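Local coordinates for cytoplasmic export protein 1 (Saccharomyces cerevisiae, PDB 3VWA) that acts in nuclear tRNA export and may collect tRNA from nuclear export receptors at the nuclear pore complex and deliver aminoacylated tRNA to the translation machinery, at residues Leu128-Lys133 / Arg168-Ile173; Glu233-Arg236 / Leu240-Phe243; Ala464-Leu469 / Leu501-Pro506. One frame throughout, in Å; residues are numbered along the deposited sequence.

Contact 1: residues Leu128-Lys133 / Arg168-Ile173; sequences LGTLSK and RSYYNI
Tyr170 and Tyr171 are neighbours on helix 160-174, yet different first torsions send both rings to the loop 128-133: CG of Tyr170 stands anti to its N (chi1 173°), whereas CG of Tyr171 lies beside its N (chi1 -81°). In this kinase-like domain the loop occupies a place consistent with that of the catalytic loop of true kinases, and Asp187 of helix 186-198 grips the amides of Leu128 and Gly129, much as a conserved aspartate does in that family. Tyr171 OH donates to Gly129 O at 2.7 Å; the oxygen sits at the edge of the Tyr171 ring, near its plane, and the donor is tilted 19° from the carbonyl plane. Tyr171 OH also accepts from a water 2.8 Å away, whose second bond goes to Leu131 O. A phenylalanine here would keep the ring but would probably leave the buried Gly129 O without its donor and the water without one of its two acceptors. Gly129 suits its place, its positive phi being easiest for glycine. Thr130 turns OG1 to Gly148 O, and its methyl covers one face of the Tyr170 ring in a CH-pi contact, Thr130 CG2 lying 4.0 Å from the ring centroid and nearest to CZ.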
# COMPACT_ATOMS: atom_id res chain seq x y z
N LEU A 128 -19.98 28.50 -11.11
CA LEU A 128 -20.12 27.29 -10.30
C LEU A 128 -20.91 27.67 -9.10
O LEU A 128 -21.97 27.10 -8.87
CB LEU A 128 -18.76 26.69 -9.91
CG LEU A 128 -18.61 25.17 -9.63
CD1 LEU A 128 -17.48 24.85 -8.67
CD2 LEU A 128 -19.90 24.44 -9.23
N GLY A 129 -20.38 28.62 -8.33
CA GLY A 129 -21.12 29.30 -7.30
C GLY A 129 -21.19 28.63 -5.96
O GLY A 129 -21.54 29.27 -4.94
N THR A 130 -20.83 27.34 -5.93
CA THR A 130 -21.01 26.48 -4.76
C THR A 130 -19.67 26.02 -4.10
O THR A 130 -19.69 25.13 -3.25
CB THR A 130 -21.76 25.20 -5.17
OG1 THR A 130 -20.91 24.48 -6.09
CG2 THR A 130 -23.22 25.52 -5.82
N LEU A 131 -18.55 26.58 -4.52
CA LEU A 131 -17.22 26.17 -3.99
C LEU A 131 -17.14 26.20 -2.46
O LEU A 131 -17.33 27.23 -1.84
CB LEU A 131 -16.10 27.06 -4.52
CG LEU A 131 -15.45 26.79 -5.86
CD1 LEU A 131 -14.74 28.05 -6.33
CD2 LEU A 131 -14.42 25.68 -5.78
N SER A 132 -16.84 25.06 -1.85
CA SER A 132 -16.83 25.00 -0.40
C SER A 132 -16.09 23.72 0.01
O SER A 132 -15.61 22.97 -0.83
CB SER A 132 -18.28 25.01 0.14
OG SER A 132 -18.85 23.71 0.28
N LYS A 133 -16.01 23.45 1.30
CA LYS A 133 -15.31 22.28 1.72
C LYS A 133 -16.05 21.04 1.23
O LYS A 133 -15.44 20.01 0.91
CB LYS A 133 -15.11 22.30 3.22
CG LYS A 133 -14.13 23.41 3.64
CD LYS A 133 -13.99 23.44 5.16
CE LYS A 133 -14.17 24.85 5.69
NZ LYS A 133 -14.71 24.81 7.09
N ARG A 168 -28.74 33.21 -3.28
CA ARG A 168 -29.32 33.46 -1.97
C ARG A 168 -30.09 32.23 -1.41
O ARG A 168 -29.87 31.81 -0.28
CB ARG A 168 -30.22 34.71 -2.00
N SER A 169 -30.95 31.62 -2.21
CA SER A 169 -31.73 30.49 -1.66
C SER A 169 -30.77 29.32 -1.32
O SER A 169 -30.85 28.73 -0.22
CB SER A 169 -32.87 30.09 -2.61
OG SER A 169 -32.39 29.40 -3.75
N TYR A 170 -29.84 29.03 -2.23
CA TYR A 170 -28.81 28.00 -2.00
C TYR A 170 -28.06 28.20 -0.68
O TYR A 170 -28.03 27.32 0.17
CB TYR A 170 -27.85 27.94 -3.19
CG TYR A 170 -26.68 27.04 -2.95
CD1 TYR A 170 -26.79 25.66 -3.15
CD2 TYR A 170 -25.47 27.54 -2.45
CE1 TYR A 170 -25.71 24.81 -2.90
CE2 TYR A 170 -24.39 26.70 -2.18
CZ TYR A 170 -24.51 25.34 -2.41
OH TYR A 170 -23.44 24.52 -2.15
N TYR A 171 -27.46 29.36 -0.51
CA TYR A 171 -26.72 29.69 0.71
C TYR A 171 -27.57 29.71 1.97
O TYR A 171 -27.09 29.35 3.03
CB TYR A 171 -25.93 30.99 0.52
CG TYR A 171 -24.66 30.70 -0.22
CD1 TYR A 171 -23.50 30.30 0.45
CD2 TYR A 171 -24.63 30.75 -1.60
CE1 TYR A 171 -22.34 30.01 -0.23
CE2 TYR A 171 -23.47 30.46 -2.31
CZ TYR A 171 -22.34 30.09 -1.62
OH TYR A 171 -21.21 29.79 -2.31
N ASN A 172 -28.84 30.10 1.84
CA ASN A 172 -29.80 30.02 2.94
C ASN A 172 -30.12 28.57 3.34
O ASN A 172 -30.25 28.27 4.54
CB ASN A 172 -31.10 30.76 2.60
N ILE A 173 -30.25 27.70 2.34
CA ILE A 173 -30.52 26.29 2.59
C ILE A 173 -29.31 25.71 3.30
O ILE A 173 -29.44 25.09 4.35
CB ILE A 173 -30.84 25.53 1.27
CG1 ILE A 173 -32.29 25.79 0.87
CG2 ILE A 173 -30.54 24.03 1.42
CD1 ILE A 173 -32.52 25.96 -0.63
O HOH W 1 -18.39 29.87 -2.54

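Contact 2: residues Glu233-Arg236 / Leu240-Phe243; sequences ETWR and LINF
A tight turn between two successive helices, 233-237 and 239-248, probably in the helical part of the kinase-like domain, brings Trp235 against Ile241. Asn238 alone separates the helices and accepts the amide of Ile241 with its OD1, a bond consistent with holding the first turn of helix 239-248. The contact itself is apolar and lies at the surface. CG of Trp235 is anti to its N (chi1 -172°), which carries the indole to the side where Ile241 waits, and the two side chains cross at about a right angle. Ile241 points its beta carbon at the other helix and comes in over one face of the indole: CD1 sits 4.1 Å from the centroid of the five-membered ring, 16° off the ring normal, a CH-pi contact. The long, branched isoleucine suits this place, for its second arm also reaches the ring, CG2 coming to 4.0 Å from Trp235 NE1. A broad ring is equally apt opposite, since the indole also meets Ser114 and Leu117 of helix 106-122 and Leu229 of helix 222-231, joining the turn to two further helices. Ile241 CD1 also touches the backbone, lying 4.0 Å from Trp235 O.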
# COMPACT_ATOMS: atom_id res chain seq x y z
N GLU A 233 7.78 30.92 -7.57
CA GLU A 233 8.85 29.98 -7.26
C GLU A 233 8.27 28.71 -6.63
O GLU A 233 8.73 27.62 -6.92
CB GLU A 233 9.93 30.65 -6.39
CG GLU A 233 11.09 29.75 -5.95
CD GLU A 233 11.92 29.13 -7.10
OE1 GLU A 233 12.55 28.05 -6.89
OE2 GLU A 233 11.96 29.71 -8.23
N THR A 234 7.26 28.87 -5.78
CA THR A 234 6.60 27.73 -5.12
C THR A 234 6.08 26.70 -6.11
O THR A 234 6.40 25.51 -6.03
CB THR A 234 5.45 28.23 -4.24
OG1 THR A 234 6.00 29.07 -3.24
CG2 THR A 234 4.63 27.06 -3.58
N TRP A 235 5.29 27.18 -7.05
CA TRP A 235 4.74 26.35 -8.07
C TRP A 235 5.79 25.57 -8.83
O TRP A 235 5.59 24.39 -9.07
CB TRP A 235 3.89 27.18 -8.99
CG TRP A 235 3.09 26.39 -9.99
CD1 TRP A 235 3.57 25.79 -11.16
CD2 TRP A 235 1.65 26.10 -10.00
NE1 TRP A 235 2.57 25.17 -11.83
CE2 TRP A 235 1.40 25.30 -11.21
CE3 TRP A 235 0.60 26.39 -9.16
CZ2 TRP A 235 0.13 24.85 -11.56
CZ3 TRP A 235 -0.67 25.91 -9.50
CH2 TRP A 235 -0.90 25.16 -10.69
N ARG A 236 6.89 26.21 -9.19
CA ARG A 236 7.88 25.66 -10.11
C ARG A 236 8.84 24.76 -9.36
O ARG A 236 9.47 23.91 -9.94
CB ARG A 236 8.69 26.79 -10.78
CG ARG A 236 7.94 27.65 -11.81
CD ARG A 236 8.93 28.58 -12.53
NE ARG A 236 8.36 29.37 -13.64
CZ ARG A 236 8.41 30.71 -13.71
NH1 ARG A 236 7.88 31.36 -14.75
NH2 ARG A 236 9.00 31.41 -12.74
N LEU A 240 6.13 17.46 -7.11
CA LEU A 240 4.97 16.62 -7.36
C LEU A 240 4.13 17.23 -8.50
O LEU A 240 3.59 16.53 -9.28
CB LEU A 240 4.13 16.44 -6.10
CG LEU A 240 4.77 15.55 -5.03
CD1 LEU A 240 3.79 15.28 -3.90
CD2 LEU A 240 5.29 14.22 -5.60
N ILE A 241 4.08 18.55 -8.62
CA ILE A 241 3.33 19.14 -9.71
C ILE A 241 3.90 18.67 -11.07
O ILE A 241 3.14 18.22 -11.95
CB ILE A 241 3.31 20.67 -9.58
CG1 ILE A 241 2.40 21.05 -8.42
CG2 ILE A 241 2.80 21.30 -10.88
CD1 ILE A 241 2.19 22.53 -8.26
N ASN A 242 5.22 18.74 -11.21
CA ASN A 242 5.89 18.26 -12.42
C ASN A 242 5.76 16.74 -12.59
O ASN A 242 5.53 16.23 -13.67
CB ASN A 242 7.37 18.65 -12.43
CG ASN A 242 7.58 20.17 -12.40
OD1 ASN A 242 7.71 20.78 -11.33
ND2 ASN A 242 7.58 20.79 -13.60
N PHE A 243 5.94 15.99 -11.52
CA PHE A 243 5.92 14.56 -11.71
C PHE A 243 4.52 14.05 -12.16
O PHE A 243 4.39 13.17 -13.01
CB PHE A 243 6.47 13.86 -10.50
CG PHE A 243 6.35 12.39 -10.56
CD1 PHE A 243 7.17 11.65 -11.39
CD2 PHE A 243 5.35 11.74 -9.85
CE1 PHE A 243 7.01 10.30 -11.48
CE2 PHE A 243 5.20 10.38 -9.90
CZ PHE A 243 6.03 9.65 -10.72

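Contact 3: residues Ala464-Leu469 / Leu501-Pro506; sequences AFTKSL and LTVIAP
Val503 pushes its forked side chain against Thr466, the two crossing at about a right angle where segments 464-469 and 501-506 come closest, with 5.7 Å between Thr466 CA and Val503 CA. Both prongs of the valine meet the same atom: CG2 lies 3.6 Å from Thr466 OG1, and CG1 lies 3.8 Å from that oxygen. The hydroxyl can face methyl groups in this way because its polar need is met within its own helix, where it bonds to Ala462 O; with chi1 at -65°, OG1 lies beside the backbone N and is held back along the helix. Short side chains such as threonine and valine suit so close an approach. CG1 of Val503, anti to its own N (chi1 171°), also touches the base of Phe465, at 3.9 Å from Phe465 CB. The segments belong to the alpha-helical HEAT-repeat solenoid, in which helices stack side by side; residues 501-506 lie in HEAT 2, and helix 454-469 packs next to it. Phe465 therefore faces two ways: its beta carbon meets Val503, while its ring leads off to Leu484 and Ser487 of helix 474-487 and to Val440 of helix 433-446, where a large aromatic fills the interior. One turn further on, Leu469 points toward residues 501-506 and lays its CD1 3.5 Å from Val503 O, a contact of methyl with carbonyl. On helix 454-469 the buried Ser468 settles its hydroxyl on the backbone: OG donates to Ala464 O at 3.0 Å. The amide of Ser468 reaches the same oxygen from the opposite face of its carbonyl plane, and Gln428 NE2 gives Ala464 O a further hydrogen bond.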
# COMPACT_ATOMS: atom_id res chain seq x y z
N ALA A 464 22.01 -34.22 13.88
CA ALA A 464 22.48 -32.92 13.44
C ALA A 464 23.53 -32.37 14.40
O ALA A 464 24.53 -31.77 13.95
CB ALA A 464 21.30 -31.96 13.32
N PHE A 465 23.32 -32.55 15.71
CA PHE A 465 24.29 -32.06 16.70
C PHE A 465 25.62 -32.85 16.70
O PHE A 465 26.70 -32.29 16.87
CB PHE A 465 23.68 -32.12 18.10
CG PHE A 465 22.55 -31.16 18.34
CD1 PHE A 465 22.59 -29.85 17.86
CD2 PHE A 465 21.46 -31.54 19.10
CE1 PHE A 465 21.54 -28.95 18.11
CE2 PHE A 465 20.44 -30.65 19.37
CZ PHE A 465 20.48 -29.35 18.87
N THR A 466 25.53 -34.15 16.55
CA THR A 466 26.72 -35.03 16.42
C THR A 466 27.59 -34.60 15.23
O THR A 466 28.81 -34.44 15.37
CB THR A 466 26.25 -36.47 16.21
OG1 THR A 466 25.55 -36.92 17.38
CG2 THR A 466 27.41 -37.42 15.89
N LYS A 467 26.94 -34.40 14.07
CA LYS A 467 27.62 -33.87 12.88
C LYS A 467 28.37 -32.56 13.12
O LYS A 467 29.53 -32.44 12.77
CB LYS A 467 26.61 -33.73 11.72
CG LYS A 467 27.19 -33.46 10.34
CD LYS A 467 28.41 -34.27 10.00
CE LYS A 467 28.56 -34.38 8.49
NZ LYS A 467 29.99 -34.26 8.10
N SER A 468 27.71 -31.60 13.75
CA SER A 468 28.29 -30.27 13.94
C SER A 468 29.46 -30.30 14.93
O SER A 468 30.39 -29.52 14.81
CB SER A 468 27.26 -29.23 14.43
OG SER A 468 26.13 -29.24 13.58
N LEU A 469 29.40 -31.21 15.87
CA LEU A 469 30.44 -31.28 16.92
C LEU A 469 31.69 -32.00 16.44
O LEU A 469 32.70 -31.97 17.14
CB LEU A 469 29.89 -31.93 18.19
CG LEU A 469 29.01 -31.02 19.02
CD1 LEU A 469 28.30 -31.93 20.03
CD2 LEU A 469 29.79 -29.92 19.75
N LEU A 501 23.37 -38.10 26.12
CA LEU A 501 24.63 -38.00 26.93
C LEU A 501 25.89 -38.16 26.12
O LEU A 501 26.81 -37.38 26.28
CB LEU A 501 24.68 -38.97 28.09
CG LEU A 501 23.55 -38.86 29.12
CD1 LEU A 501 23.79 -39.90 30.20
CD2 LEU A 501 23.52 -37.44 29.72
N THR A 502 25.92 -39.18 25.25
CA THR A 502 27.02 -39.46 24.36
C THR A 502 27.08 -38.60 23.09
O THR A 502 28.08 -38.64 22.36
CB THR A 502 27.09 -40.97 24.02
OG1 THR A 502 25.80 -41.47 23.65
CG2 THR A 502 27.55 -41.76 25.18
N VAL A 503 26.02 -37.83 22.80
CA VAL A 503 26.12 -36.73 21.83
C VAL A 503 26.86 -35.53 22.47
O VAL A 503 27.68 -34.89 21.83
CB VAL A 503 24.73 -36.21 21.36
CG1 VAL A 503 24.92 -34.93 20.55
CG2 VAL A 503 23.93 -37.28 20.58
N ILE A 504 26.52 -35.19 23.70
CA ILE A 504 27.24 -34.13 24.41
C ILE A 504 28.66 -34.48 24.78
O ILE A 504 29.59 -33.73 24.47
CB ILE A 504 26.53 -33.69 25.68
CG1 ILE A 504 25.17 -33.06 25.28
CG2 ILE A 504 27.39 -32.67 26.43
CD1 ILE A 504 24.13 -33.01 26.37
N ALA A 505 28.84 -35.63 25.40
CA ALA A 505 30.08 -35.85 26.11
C ALA A 505 31.41 -35.69 25.34
O ALA A 505 32.39 -35.29 25.92
CB ALA A 505 30.02 -37.20 26.87
N PRO A 506 31.45 -36.02 24.03
CA PRO A 506 32.70 -35.83 23.30
C PRO A 506 33.27 -34.40 23.31
O PRO A 506 34.50 -34.19 23.21
CB PRO A 506 32.33 -36.29 21.87
CG PRO A 506 31.34 -37.39 22.13
CD PRO A 506 30.52 -36.91 23.32

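Overall arrangement
Contact 1 belongs to the kinase-like part, contact 2 probably does too, and contact 3 lies in the HEAT-repeat arm: the first two have centres 31 Å apart, while contact 3 lies beyond the chain's centre, its centre about 84 Å from that of contact 1. They share no secondary-structure element. Contact 1 is buried and joins a loop to a helix distant in sequence, and there polar bonding, including a water, pays for buried carbonyls. Contact 2 is local and at the surface, and relies on the face of an aromatic ring. Contact 3, partly buried, brings together two helices of the solenoid through Val503 set against Thr466, Phe465 and Leu469, with the hydroxyl of Thr466 bonded within its own helix.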